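Local coordinates for protein STING-associated CdnE c-di-GMP synthase (Flavobacteriaceae, PDB 6WT8) that probably makes the signalling nucleotide c-di-GMP for a STING-associated bacterial anti-phage defence system, as a CD-NTase, at residues N65-A70 / P191-I195; T95-I99 / I257-N262; K180-I184 / I195-T199; L237-I242 / S324-C328. All coordinates share one frame; numbering follows the deposited sequence.

Contact 1. Residues N65-A70 / P191-I195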
loop_
_atom_site.group_PDB
_atom_site.type_symbol
_atom_site.label_atom_id
_atom_site.label_comp_id
_atom_site.label_asym_id
_atom_site.label_seq_id
_atom_site.Cartn_x
_atom_site.Cartn_y
_atom_site.Cartn_z
ATOM N N ASN A 65 14.793 8.215 5.087
ATOM C CA ASN A 65 16.023 7.490 4.773
ATOM C C ASN A 65 15.778 6.444 3.694
ATOM O O ASN A 65 16.612 6.262 2.802
ATOM C CB ASN A 65 16.606 6.832 6.022
ATOM C CG ASN A 65 17.361 7.819 6.867
ATOM O OD1 ASN A 65 17.801 8.857 6.370
ATOM N ND2 ASN A 65 17.525 7.503 8.129
ATOM N N SER A 66 14.630 5.755 3.743
ATOM C CA SER A 66 14.307 4.755 2.726
ATOM C C SER A 66 14.240 5.389 1.350
ATOM O O SER A 66 14.807 4.861 0.381
ATOM C CB SER A 66 12.977 4.086 3.067
ATOM O OG SER A 66 12.735 3.033 2.119
ATOM N N LYS A 67 13.588 6.528 1.243
ATOM C CA LYS A 67 13.410 7.149 -0.060
ATOM C C LYS A 67 14.721 7.719 -0.583
ATOM O O LYS A 67 14.997 7.664 -1.800
ATOM C CB LYS A 67 12.341 8.260 0.033
ATOM C CG LYS A 67 10.900 7.742 0.313
ATOM C CD LYS A 67 9.940 8.913 0.548
ATOM C CE LYS A 67 8.570 8.374 0.940
ATOM N NZ LYS A 67 7.706 9.601 1.247
ATOM N N VAL A 68 15.549 8.276 0.311
ATOM C CA VAL A 68 16.868 8.773 -0.097
ATOM C C VAL A 68 17.738 7.631 -0.584
ATOM O O VAL A 68 18.400 7.738 -1.640
ATOM C CB VAL A 68 17.553 9.501 1.068
ATOM C CG1 VAL A 68 19.056 9.807 0.714
ATOM C CG2 VAL A 68 16.829 10.785 1.389
ATOM N N ALA A 69 17.733 6.504 0.148
ATOM C CA ALA A 69 18.516 5.349 -0.286
ATOM C C ALA A 69 18.075 4.886 -1.672
ATOM O O ALA A 69 18.901 4.601 -2.542
ATOM C CB ALA A 69 18.414 4.190 0.714
ATOM N N ALA A 70 16.770 4.798 -1.896
ATOM C CA ALA A 70 16.285 4.375 -3.219
ATOM C C ALA A 70 16.643 5.404 -4.295
ATOM O O ALA A 70 16.995 5.020 -5.428
ATOM C CB ALA A 70 14.765 4.164 -3.179
ATOM N N PRO A 191 22.123 6.570 3.176
ATOM C CA PRO A 191 21.827 6.077 4.514
ATOM C C PRO A 191 21.706 4.566 4.497
ATOM O O PRO A 191 21.511 4.012 3.426
ATOM C CB PRO A 191 20.493 6.746 4.844
ATOM C CG PRO A 191 19.830 6.960 3.521
ATOM C CD PRO A 191 20.960 7.191 2.518
ATOM N N GLU A 192 21.897 3.911 5.636
ATOM C CA GLU A 192 21.921 2.455 5.703
ATOM C C GLU A 192 20.502 1.906 5.611
ATOM O O GLU A 192 19.779 1.855 6.620
ATOM C CB GLU A 192 22.595 2.009 6.990
ATOM C CG GLU A 192 22.863 0.529 7.058
ATOM C CD GLU A 192 23.777 0.172 8.229
ATOM O OE1 GLU A 192 24.130 -1.020 8.367
ATOM O OE2 GLU A 192 24.135 1.090 9.008
ATOM N N ARG A 193 20.114 1.470 4.403
ATOM C CA ARG A 193 18.794 0.887 4.133
ATOM C C ARG A 193 18.952 -0.197 3.094
ATOM O O ARG A 193 19.827 -0.103 2.238
ATOM C CB ARG A 193 17.767 1.885 3.585
ATOM C CG ARG A 193 17.526 3.138 4.482
ATOM C CD ARG A 193 16.846 2.834 5.814
ATOM N NE ARG A 193 15.471 2.326 5.651
ATOM C CZ ARG A 193 14.607 2.122 6.640
ATOM N NH1 ARG A 193 14.877 2.489 7.875
ATOM N NH2 ARG A 193 13.454 1.552 6.338
ATOM N N ASP A 194 18.065 -1.214 3.138
ATOM C CA ASP A 194 18.082 -2.281 2.139
ATOM C C ASP A 194 16.941 -2.058 1.162
ATOM O O ASP A 194 15.771 -2.003 1.555
ATOM C CB ASP A 194 17.963 -3.655 2.789
ATOM C CG ASP A 194 19.035 -3.887 3.842
ATOM O OD1 ASP A 194 20.189 -3.491 3.627
ATOM O OD2 ASP A 194 18.701 -4.432 4.907
ATOM N N ILE A 195 17.267 -1.906 -0.120
ATOM C CA ILE A 195 16.277 -1.553 -1.127
ATOM C C ILE A 195 16.133 -2.685 -2.138
ATOM O O ILE A 195 17.135 -3.143 -2.696
ATOM C CB ILE A 195 16.687 -0.268 -1.855
ATOM C CG1 ILE A 195 16.867 0.895 -0.858
ATOM C CG2 ILE A 195 15.719 0.101 -2.956
ATOM C CD1 ILE A 195 15.606 1.267 -0.051
HETATM O O HOH W 1 17.007 4.470 8.919
#

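Contact 2. Residues T95-I99 / I257-N262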
loop_
_atom_site.group_PDB
_atom_site.type_symbol
_atom_site.label_atom_id
_atom_site.label_comp_id
_atom_site.label_asym_id
_atom_site.label_seq_id
_atom_site.Cartn_x
_atom_site.Cartn_y
_atom_site.Cartn_z
ATOM N N THR A 95 2.669 5.426 0.823
ATOM C CA THR A 95 1.511 6.083 1.457
ATOM C C THR A 95 1.735 6.333 2.927
ATOM O O THR A 95 0.791 6.727 3.638
ATOM C CB THR A 95 0.257 5.221 1.266
ATOM O OG1 THR A 95 0.522 3.882 1.662
ATOM C CG2 THR A 95 -0.199 5.176 -0.227
ATOM N N ASN A 96 2.944 6.057 3.428
ATOM C CA ASN A 96 3.251 6.130 4.853
ATOM C C ASN A 96 2.275 5.310 5.673
ATOM O O ASN A 96 1.934 5.710 6.815
ATOM C CB ASN A 96 3.260 7.590 5.361
ATOM C CG ASN A 96 3.868 7.697 6.749
ATOM O OD1 ASN A 96 4.805 6.925 7.070
ATOM N ND2 ASN A 96 3.318 8.617 7.616
ATOM N N THR A 97 1.841 4.145 5.138
ATOM C CA THR A 97 0.959 3.285 5.919
ATOM C C THR A 97 1.687 2.062 6.436
ATOM O O THR A 97 1.053 1.138 6.947
ATOM C CB THR A 97 -0.281 2.886 5.122
ATOM O OG1 THR A 97 0.133 2.329 3.864
ATOM C CG2 THR A 97 -1.157 4.146 4.921
ATOM N N HIS A 98 3.013 2.040 6.325
ATOM C CA HIS A 98 3.763 0.981 6.975
ATOM C C HIS A 98 3.771 1.190 8.492
ATOM O O HIS A 98 3.568 2.289 9.000
ATOM C CB HIS A 98 5.206 0.926 6.441
ATOM C CG HIS A 98 5.972 2.211 6.605
ATOM N ND1 HIS A 98 5.514 3.405 6.121
ATOM C CD2 HIS A 98 7.202 2.460 7.132
ATOM C CE1 HIS A 98 6.393 4.359 6.383
ATOM N NE2 HIS A 98 7.443 3.803 6.955
ATOM N N ILE A 99 4.037 0.106 9.237
ATOM C CA ILE A 99 4.093 0.177 10.696
ATOM C C ILE A 99 5.405 -0.352 11.259
ATOM O O ILE A 99 5.571 -0.392 12.499
ATOM C CB ILE A 99 2.906 -0.553 11.370
ATOM C CG1 ILE A 99 2.891 -2.007 10.997
ATOM C CG2 ILE A 99 1.583 0.113 10.955
ATOM C CD1 ILE A 99 2.151 -2.914 12.065
ATOM N N ILE A 257 -5.872 2.777 8.887
ATOM C CA ILE A 257 -5.128 1.658 8.296
ATOM C C ILE A 257 -4.002 1.223 9.232
ATOM O O ILE A 257 -3.795 0.013 9.493
ATOM C CB ILE A 257 -4.583 2.093 6.934
ATOM C CG1 ILE A 257 -5.761 2.123 5.945
ATOM C CG2 ILE A 257 -3.490 1.073 6.419
ATOM C CD1 ILE A 257 -5.436 2.764 4.592
ATOM N N ARG A 258 -3.200 2.208 9.696
ATOM C CA ARG A 258 -2.057 1.863 10.549
ATOM C C ARG A 258 -2.535 1.244 11.854
ATOM O O ARG A 258 -1.892 0.337 12.377
ATOM C CB ARG A 258 -1.204 3.121 10.788
ATOM C CG ARG A 258 -0.514 3.561 9.479
ATOM C CD ARG A 258 0.538 4.661 9.717
ATOM N NE ARG A 258 -0.159 5.852 10.158
ATOM C CZ ARG A 258 -0.330 6.992 9.476
ATOM N NH1 ARG A 258 0.186 7.308 8.269
ATOM N NH2 ARG A 258 -1.045 7.919 10.052
ATOM N N PHE A 259 -3.634 1.768 12.420
ATOM C CA PHE A 259 -4.186 1.179 13.643
ATOM C C PHE A 259 -4.535 -0.274 13.433
ATOM O O PHE A 259 -4.117 -1.126 14.213
ATOM C CB PHE A 259 -5.427 1.977 14.054
ATOM C CG PHE A 259 -6.136 1.458 15.267
ATOM C CD1 PHE A 259 -5.544 1.491 16.489
ATOM C CD2 PHE A 259 -7.421 1.058 15.177
ATOM C CE1 PHE A 259 -6.216 1.011 17.644
ATOM C CE2 PHE A 259 -8.098 0.593 16.307
ATOM C CZ PHE A 259 -7.497 0.609 17.545
ATOM N N LEU A 260 -5.293 -0.593 12.369
ATOM C CA LEU A 260 -5.689 -2.006 12.205
ATOM C C LEU A 260 -4.471 -2.898 11.954
ATOM O O LEU A 260 -4.423 -4.049 12.405
ATOM C CB LEU A 260 -6.693 -2.166 11.049
ATOM C CG LEU A 260 -8.163 -1.876 11.238
ATOM C CD1 LEU A 260 -8.895 -2.551 10.020
ATOM C CD2 LEU A 260 -8.694 -2.440 12.564
ATOM N N LYS A 261 -3.471 -2.397 11.203
ATOM C CA LYS A 261 -2.247 -3.177 10.986
ATOM C C LYS A 261 -1.543 -3.462 12.305
ATOM O O LYS A 261 -1.080 -4.589 12.536
ATOM C CB LYS A 261 -1.311 -2.437 10.029
ATOM C CG LYS A 261 -1.742 -2.472 8.575
ATOM C CD LYS A 261 -0.634 -1.800 7.760
ATOM C CE LYS A 261 -0.967 -1.682 6.338
ATOM N NZ LYS A 261 0.357 -1.307 5.662
ATOM N N ASN A 262 -1.500 -2.482 13.208
ATOM C CA ASN A 262 -0.868 -2.706 14.505
ATOM C C ASN A 262 -1.670 -3.706 15.320
ATOM O O ASN A 262 -1.085 -4.545 16.014
ATOM C CB ASN A 262 -0.749 -1.362 15.268
ATOM C CG ASN A 262 0.588 -0.644 14.949
ATOM O OD1 ASN A 262 1.652 -1.201 15.223
ATOM N ND2 ASN A 262 0.543 0.544 14.341
HETATM O O HOH W 2 0.808 10.005 7.069
HETATM O O HOH W 3 -0.806 -0.145 3.481
HETATM O O HOH W 4 4.289 -0.498 14.999
#

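Contact 3. Residues K180-I184 / I195-T199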
loop_
_atom_site.group_PDB
_atom_site.type_symbol
_atom_site.label_atom_id
_atom_site.label_comp_id
_atom_site.label_asym_id
_atom_site.label_seq_id
_atom_site.Cartn_x
_atom_site.Cartn_y
_atom_site.Cartn_z
ATOM N N LYS A 180 17.471 -13.563 -6.080
ATOM C CA LYS A 180 16.007 -13.614 -5.959
ATOM C C LYS A 180 15.364 -13.478 -7.331
ATOM O O LYS A 180 15.917 -12.838 -8.226
ATOM C CB LYS A 180 15.442 -12.532 -5.033
ATOM C CG LYS A 180 16.076 -12.536 -3.638
ATOM C CD LYS A 180 15.180 -11.799 -2.624
ATOM C CE LYS A 180 15.170 -10.307 -2.798
ATOM N NZ LYS A 180 14.469 -9.605 -1.660
ATOM N N GLU A 181 14.183 -14.090 -7.481
ATOM C CA GLU A 181 13.556 -14.209 -8.796
ATOM C C GLU A 181 13.061 -12.861 -9.274
ATOM O O GLU A 181 13.175 -12.544 -10.468
ATOM C CB GLU A 181 12.339 -15.128 -8.765
ATOM C CG GLU A 181 12.478 -16.510 -8.257
ATOM C CD GLU A 181 11.118 -17.157 -8.290
ATOM O OE1 GLU A 181 10.198 -16.633 -7.609
ATOM O OE2 GLU A 181 10.951 -18.120 -9.058
ATOM N N ASN A 182 12.418 -12.108 -8.389
ATOM C CA ASN A 182 11.637 -10.954 -8.797
ATOM C C ASN A 182 12.254 -9.631 -8.368
ATOM O O ASN A 182 11.688 -8.580 -8.662
ATOM C CB ASN A 182 10.205 -11.065 -8.242
ATOM C CG ASN A 182 9.389 -12.139 -8.934
ATOM O OD1 ASN A 182 9.383 -12.269 -10.163
ATOM N ND2 ASN A 182 8.704 -12.944 -8.134
ATOM N N SER A 183 13.408 -9.633 -7.706
ATOM C CA SER A 183 14.055 -8.342 -7.407
ATOM C C SER A 183 15.542 -8.577 -7.167
ATOM O O SER A 183 15.994 -9.706 -6.930
ATOM C CB SER A 183 13.426 -7.612 -6.185
ATOM O OG SER A 183 13.682 -8.405 -5.015
ATOM N N ILE A 184 16.280 -7.470 -7.167
ATOM C CA ILE A 184 17.663 -7.393 -6.699
ATOM C C ILE A 184 17.670 -6.679 -5.350
ATOM O O ILE A 184 17.069 -5.617 -5.230
ATOM C CB ILE A 184 18.533 -6.634 -7.714
ATOM C CG1 ILE A 184 18.563 -7.358 -9.076
ATOM C CG2 ILE A 184 20.000 -6.515 -7.179
ATOM C CD1 ILE A 184 19.037 -6.389 -10.210
ATOM N N ILE A 195 17.267 -1.906 -0.120
ATOM C CA ILE A 195 16.277 -1.553 -1.127
ATOM C C ILE A 195 16.133 -2.685 -2.138
ATOM O O ILE A 195 17.135 -3.143 -2.696
ATOM C CB ILE A 195 16.687 -0.268 -1.855
ATOM C CG1 ILE A 195 16.867 0.895 -0.858
ATOM C CG2 ILE A 195 15.719 0.101 -2.956
ATOM C CD1 ILE A 195 15.606 1.267 -0.051
ATOM N N ASP A 196 14.895 -3.111 -2.397
ATOM C CA ASP A 196 14.631 -4.049 -3.487
ATOM C C ASP A 196 14.428 -3.299 -4.793
ATOM O O ASP A 196 13.717 -2.303 -4.838
ATOM C CB ASP A 196 13.377 -4.886 -3.211
ATOM C CG ASP A 196 13.644 -6.119 -2.379
ATOM O OD1 ASP A 196 14.403 -7.041 -2.811
ATOM O OD2 ASP A 196 13.082 -6.156 -1.264
ATOM N N VAL A 197 15.059 -3.800 -5.865
ATOM C CA VAL A 197 14.981 -3.238 -7.211
ATOM C C VAL A 197 14.185 -4.206 -8.072
ATOM O O VAL A 197 14.617 -5.344 -8.278
ATOM C CB VAL A 197 16.396 -3.028 -7.784
ATOM C CG1 VAL A 197 16.348 -2.644 -9.221
ATOM C CG2 VAL A 197 17.150 -1.968 -6.955
ATOM N N VAL A 198 13.032 -3.749 -8.550
ATOM C CA VAL A 198 12.091 -4.533 -9.348
ATOM C C VAL A 198 12.217 -4.082 -10.793
ATOM O O VAL A 198 12.288 -2.880 -11.055
ATOM C CB VAL A 198 10.677 -4.279 -8.792
ATOM C CG1 VAL A 198 9.637 -5.062 -9.534
ATOM C CG2 VAL A 198 10.684 -4.663 -7.294
ATOM N N THR A 199 12.238 -5.049 -11.722
ATOM C CA THR A 199 12.312 -4.793 -13.156
ATOM C C THR A 199 11.007 -5.266 -13.782
ATOM O O THR A 199 10.587 -6.405 -13.544
ATOM C CB THR A 199 13.509 -5.502 -13.762
ATOM O OG1 THR A 199 14.696 -5.126 -13.040
ATOM C CG2 THR A 199 13.662 -5.226 -15.255
HETATM O O HOH W 5 12.188 -7.937 -11.255
#

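Contact 4. Residues L237-I242 / S324-C328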
loop_
_atom_site.group_PDB
_atom_site.type_symbol
_atom_site.label_atom_id
_atom_site.label_comp_id
_atom_site.label_asym_id
_atom_site.label_seq_id
_atom_site.Cartn_x
_atom_site.Cartn_y
_atom_site.Cartn_z
ATOM N N LEU A 237 -1.803 2.753 -8.516
ATOM C CA LEU A 237 -3.210 3.085 -8.358
ATOM C C LEU A 237 -3.618 2.998 -6.894
ATOM O O LEU A 237 -4.358 3.861 -6.398
ATOM C CB LEU A 237 -4.037 2.120 -9.223
ATOM C CG LEU A 237 -5.502 2.467 -9.382
ATOM C CD1 LEU A 237 -5.690 3.918 -9.891
ATOM C CD2 LEU A 237 -6.174 1.474 -10.304
ATOM N N SER A 238 -3.144 1.962 -6.194
ATOM C CA SER A 238 -3.358 1.901 -4.752
ATOM C C SER A 238 -2.755 3.094 -4.053
ATOM O O SER A 238 -3.402 3.707 -3.170
ATOM C CB SER A 238 -2.770 0.607 -4.196
ATOM O OG SER A 238 -3.569 -0.451 -4.643
ATOM N N ILE A 239 -1.531 3.458 -4.413
ATOM C CA ILE A 239 -0.873 4.597 -3.766
ATOM C C ILE A 239 -1.695 5.854 -3.982
ATOM O O ILE A 239 -1.998 6.596 -3.039
ATOM C CB ILE A 239 0.568 4.773 -4.281
ATOM C CG1 ILE A 239 1.435 3.647 -3.746
ATOM C CG2 ILE A 239 1.103 6.152 -3.949
ATOM C CD1 ILE A 239 2.723 3.464 -4.552
ATOM N N GLU A 240 -2.040 6.158 -5.247
ATOM C CA GLU A 240 -2.763 7.379 -5.523
ATOM C C GLU A 240 -4.095 7.394 -4.806
ATOM O O GLU A 240 -4.478 8.418 -4.227
ATOM C CB GLU A 240 -2.932 7.538 -7.032
ATOM C CG GLU A 240 -3.626 8.855 -7.443
ATOM C CD GLU A 240 -2.745 10.094 -7.264
ATOM O OE1 GLU A 240 -3.281 11.213 -7.446
ATOM O OE2 GLU A 240 -1.546 9.960 -6.947
ATOM N N ARG A 241 -4.833 6.280 -4.842
ATOM C CA ARG A 241 -6.186 6.313 -4.289
ATOM C C ARG A 241 -6.164 6.440 -2.761
ATOM O O ARG A 241 -7.011 7.151 -2.202
ATOM C CB ARG A 241 -6.961 5.072 -4.737
ATOM C CG ARG A 241 -7.458 5.182 -6.184
ATOM C CD ARG A 241 -8.175 3.867 -6.566
ATOM N NE ARG A 241 -8.727 4.108 -7.920
ATOM C CZ ARG A 241 -9.352 3.176 -8.643
ATOM N NH1 ARG A 241 -9.513 1.921 -8.199
ATOM N NH2 ARG A 241 -9.830 3.525 -9.850
ATOM N N ILE A 242 -5.235 5.730 -2.081
ATOM C CA ILE A 242 -5.125 5.889 -0.627
ATOM C C ILE A 242 -4.725 7.321 -0.278
ATOM O O ILE A 242 -5.293 7.936 0.649
ATOM C CB ILE A 242 -4.160 4.844 -0.058
ATOM C CG1 ILE A 242 -4.869 3.483 -0.144
ATOM C CG2 ILE A 242 -3.786 5.186 1.381
ATOM C CD1 ILE A 242 -3.830 2.318 0.040
ATOM N N SER A 324 -10.947 -4.457 -3.851
ATOM C CA SER A 324 -9.620 -3.947 -3.525
ATOM C C SER A 324 -9.516 -2.480 -3.908
ATOM O O SER A 324 -10.308 -1.987 -4.722
ATOM C CB SER A 324 -8.580 -4.775 -4.273
ATOM O OG SER A 324 -8.870 -4.803 -5.667
ATOM N N VAL A 325 -8.504 -1.789 -3.351
ATOM C CA VAL A 325 -8.377 -0.353 -3.655
ATOM C C VAL A 325 -8.206 -0.156 -5.145
ATOM O O VAL A 325 -8.755 0.798 -5.714
ATOM C CB VAL A 325 -7.218 0.274 -2.873
ATOM C CG1 VAL A 325 -6.940 1.763 -3.338
ATOM C CG2 VAL A 325 -7.520 0.184 -1.394
ATOM N N ASP A 326 -7.463 -1.042 -5.811
ATOM C CA ASP A 326 -7.236 -0.871 -7.254
ATOM C C ASP A 326 -8.439 -1.305 -8.098
ATOM O O ASP A 326 -8.409 -1.181 -9.328
ATOM C CB ASP A 326 -5.945 -1.592 -7.696
ATOM C CG ASP A 326 -6.020 -3.108 -7.532
ATOM O OD1 ASP A 326 -7.137 -3.664 -7.403
ATOM O OD2 ASP A 326 -4.941 -3.766 -7.543
ATOM N N GLY A 327 -9.494 -1.809 -7.467
ATOM C CA GLY A 327 -10.732 -2.127 -8.185
ATOM C C GLY A 327 -10.715 -3.421 -8.945
ATOM O O GLY A 327 -11.696 -3.731 -9.637
ATOM N N CYS A 328 -9.665 -4.211 -8.823
ATOM C CA CYS A 328 -9.516 -5.387 -9.687
ATOM C C CYS A 328 -9.910 -6.723 -9.044
ATOM O O CYS A 328 -9.992 -7.738 -9.764
ATOM C CB CYS A 328 -8.074 -5.476 -10.181
ATOM S SG CYS A 328 -7.609 -4.113 -11.300
HETATM O O HOH W 6 -5.517 -2.751 -4.482
#

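Contact 1. Residues N65-A70 / P191-I195
Pro191 lies against the first turn of the segment Asn65-Ala70, its ring spanning Asn65, Val68 and Ala69. Its CG sits 3.4 Å from Asn65 O and its CD 3.7 Å from Val68 CG1; the peptide bond before it is cis. The close packing continues along the strand on small helix residues: Ala69 CB meets Arg193 CB at 3.7 Å, and Ile195 lays CG1 against the same methyl and CG2 against Ala70 CB. Ile195 CD1 ends 3.7 Å from Ser66 O, a carbonyl already bonded to Ala70 N. Helix 60-81 thus packs on strand 192-204 of the central sheet, consistent with the nucleotidyltransferase fold; the local axes approach to 8.0 Å at -67°, and no direct hydrogen bond joins the segments. The other flank is looser. Here the Arg193 chain, bent at chi2 (-68°) and chi3 (-65°), folds back over Ser66, where NE rests 4.0 Å from Ser66 CB. Its guanidinium bonds mainly elsewhere, NE forming a salt bridge with Asp104, which also accepts from Ser66 OG. At the more open end, where Asn65 and Arg193 are partly exposed, a water accepts from both Asn65 ND2 (3.2 Å) and Arg193 NH1.

Contact 2. Residues T95-I99 / I257-N262
Arg258 and Lys261, three residues apart on helix 253-266, reach out to successive carbonyls of the loop at Asn96 and Thr97, but from different directions. The Arg258 chain bends at chi3 (-66°), bringing NH1 to Asn96 O at 2.8 Å in a nearly straight bond (171° at the hydrogen). That oxygen lies at the edge of the guanidinium, almost in its plane, while the donor is tilted out of the carbonyl plane. The Asn96 amide crosses obliquely, its plane 50° from the guanidinium; ND2 and NH1 are both donors and share a water as acceptor. Lys261, extended beyond CG, passes at a slant across Thr97 and sets NZ 2.8 Å from Thr97 O, above the carbonyl plane. A water joins NZ to Thr97 OG1, which is paired in turn with Thr95 OG1.

Further along, Ile99 runs antiparallel alongside the Asn262 side chain: Ile99 CG2 lies 3.6 Å from Asn262 ND2, and Ile99 CD1 3.6 Å from Asn262 OD1. That amide is held mainly from outside, ND2 giving a bond to Ser54 O. A leucine in place of Arg258 would probably leave Asn96 O without its direct donor and Met55 O, which accepts from NE, without its mate, leaving this part of the loop less firmly held.

Two positive side chains therefore grip an irregular loop through its backbone carbonyls, so this hold does not depend on the loop's side chains. Each of the two oxygens, that of the buried Thr97 included, receives a direct N-H donor, and their partial negative charge is likely to offset in part the positive charges of Arg258 and Lys261.

Contact 3. Residues K180-I184 / I195-T199
Asp196 reaches over to Ser183 and Lys180 with a single carboxylate oxygen. Starting at CB, the side chain passes 4.0 Å from Ser183 CB; CG is set anti to the carbonyl carbon (chi1 -86°), which swings the carboxylate over the 180-184 loop, and lies 3.5 Å from Ser183 OG. There OD1 takes two donors. Lys180 NZ, 2.8 Å away, forms a salt bridge through the syn lone pair of OD1, the lysine crossing the aspartate at about a right angle. Ser183 OG donates to OD1 at 2.7 Å but comes from above the carboxylate plane, 51° out of it, so the two grips do not compete for one direction. OD2, at the tip, lies 3.7 Å from Lys180 NZ. With an alanine here, Lys180 NZ would probably lose its salt-bridge partner, leaving it to its cation-pi contact with Tyr185, and the Ser183 hydroxyl would lose its acceptor.

Beside these polar bonds the backbones pair. Ile184 and Val197 form an antiparallel hydrogen-bonded pair, with Ile184 N to Val197 O at 2.9 Å and Val197 N to Ile184 O at 2.8 Å; on the face they share, their CB atoms stand 4.2 Å apart. Ile184 packs on helix 154-172 and Val197 on helix 60-81. Strands 184-189 and 192-204 make a beta hairpin in the mixed, helix-backed sheet characteristic of nucleotidyltransferases.

Contact 4. Residues L237-I242 / S324-C328
A type I beta turn, Ser324 to Gly327, docks on helix 235-248 with Val325 and Asp326 facing Leu237, Ser238 and Arg241. The principal bond is made by Arg241, whose chain runs extended from CG to NE and lies alongside Val325, pointing the other way. NH1 donates to Val325 O at 2.8 Å with 166° at the hydrogen, the oxygen lying in the guanidinium plane and the nitrogen in the carbonyl plane, so both flat groups are aligned for the bond. Leu237, one turn earlier, covers one face of that guanidinium with CD1, 3.5 Å above the plane and offset toward its rim, which probably limits its rotation. The aliphatic base of the arginine packs too: Arg241 CB touches Val325 CG1 at 3.6 Å. The same methyl also meets Ser238 CA and, at 4.2 Å, Ile242 CG1.

Leu237 CD2 touches Asp326 O at 3.6 Å, and a water accepting from Asp326 N also bonds to Ser238 OG. The Asp326 carboxylate turns back into the loop: with CG between the backbone N and the carbonyl carbon (chi1 65°), OD1 receives Ser324 OG at 2.7 Å and Cys328 N at 3.0 Å from opposite faces of its plane. Gly327 has a positive phi (79°), which favours glycine, and a beta carbon at this position would probably crowd Arg241 NH1. The loop combines a type I beta turn, closed by Gly327 N to Ser324 O, with an overlapping Asx turn at Asp326 that accepts from Cys328 N.

Overall arrangement
From the N terminus, helix 60-81 supplies 65-70, and contact 1 closes a long loop when strand 192-204 begins. Within that span 95-99 opens contact 2, which closes only at helix 253-266, so contacts 1 and 2 cross. Contact 3 is a short hairpin closure lying wholly within contact 2's span; it ends on the same strand as contact 1, sharing Ile195. Contact 4 starts at helix 235-248, before contact 2 closes, and ends at 324-328, so these two also cross; they touch where Thr95 packs on Ile239 and Ile242. Contact 1 joins helix 60-81 to strand 192-204, contact 3 pairs that strand with the start of strand 184-189, and contacts 2 and 4 tie loops to later helices.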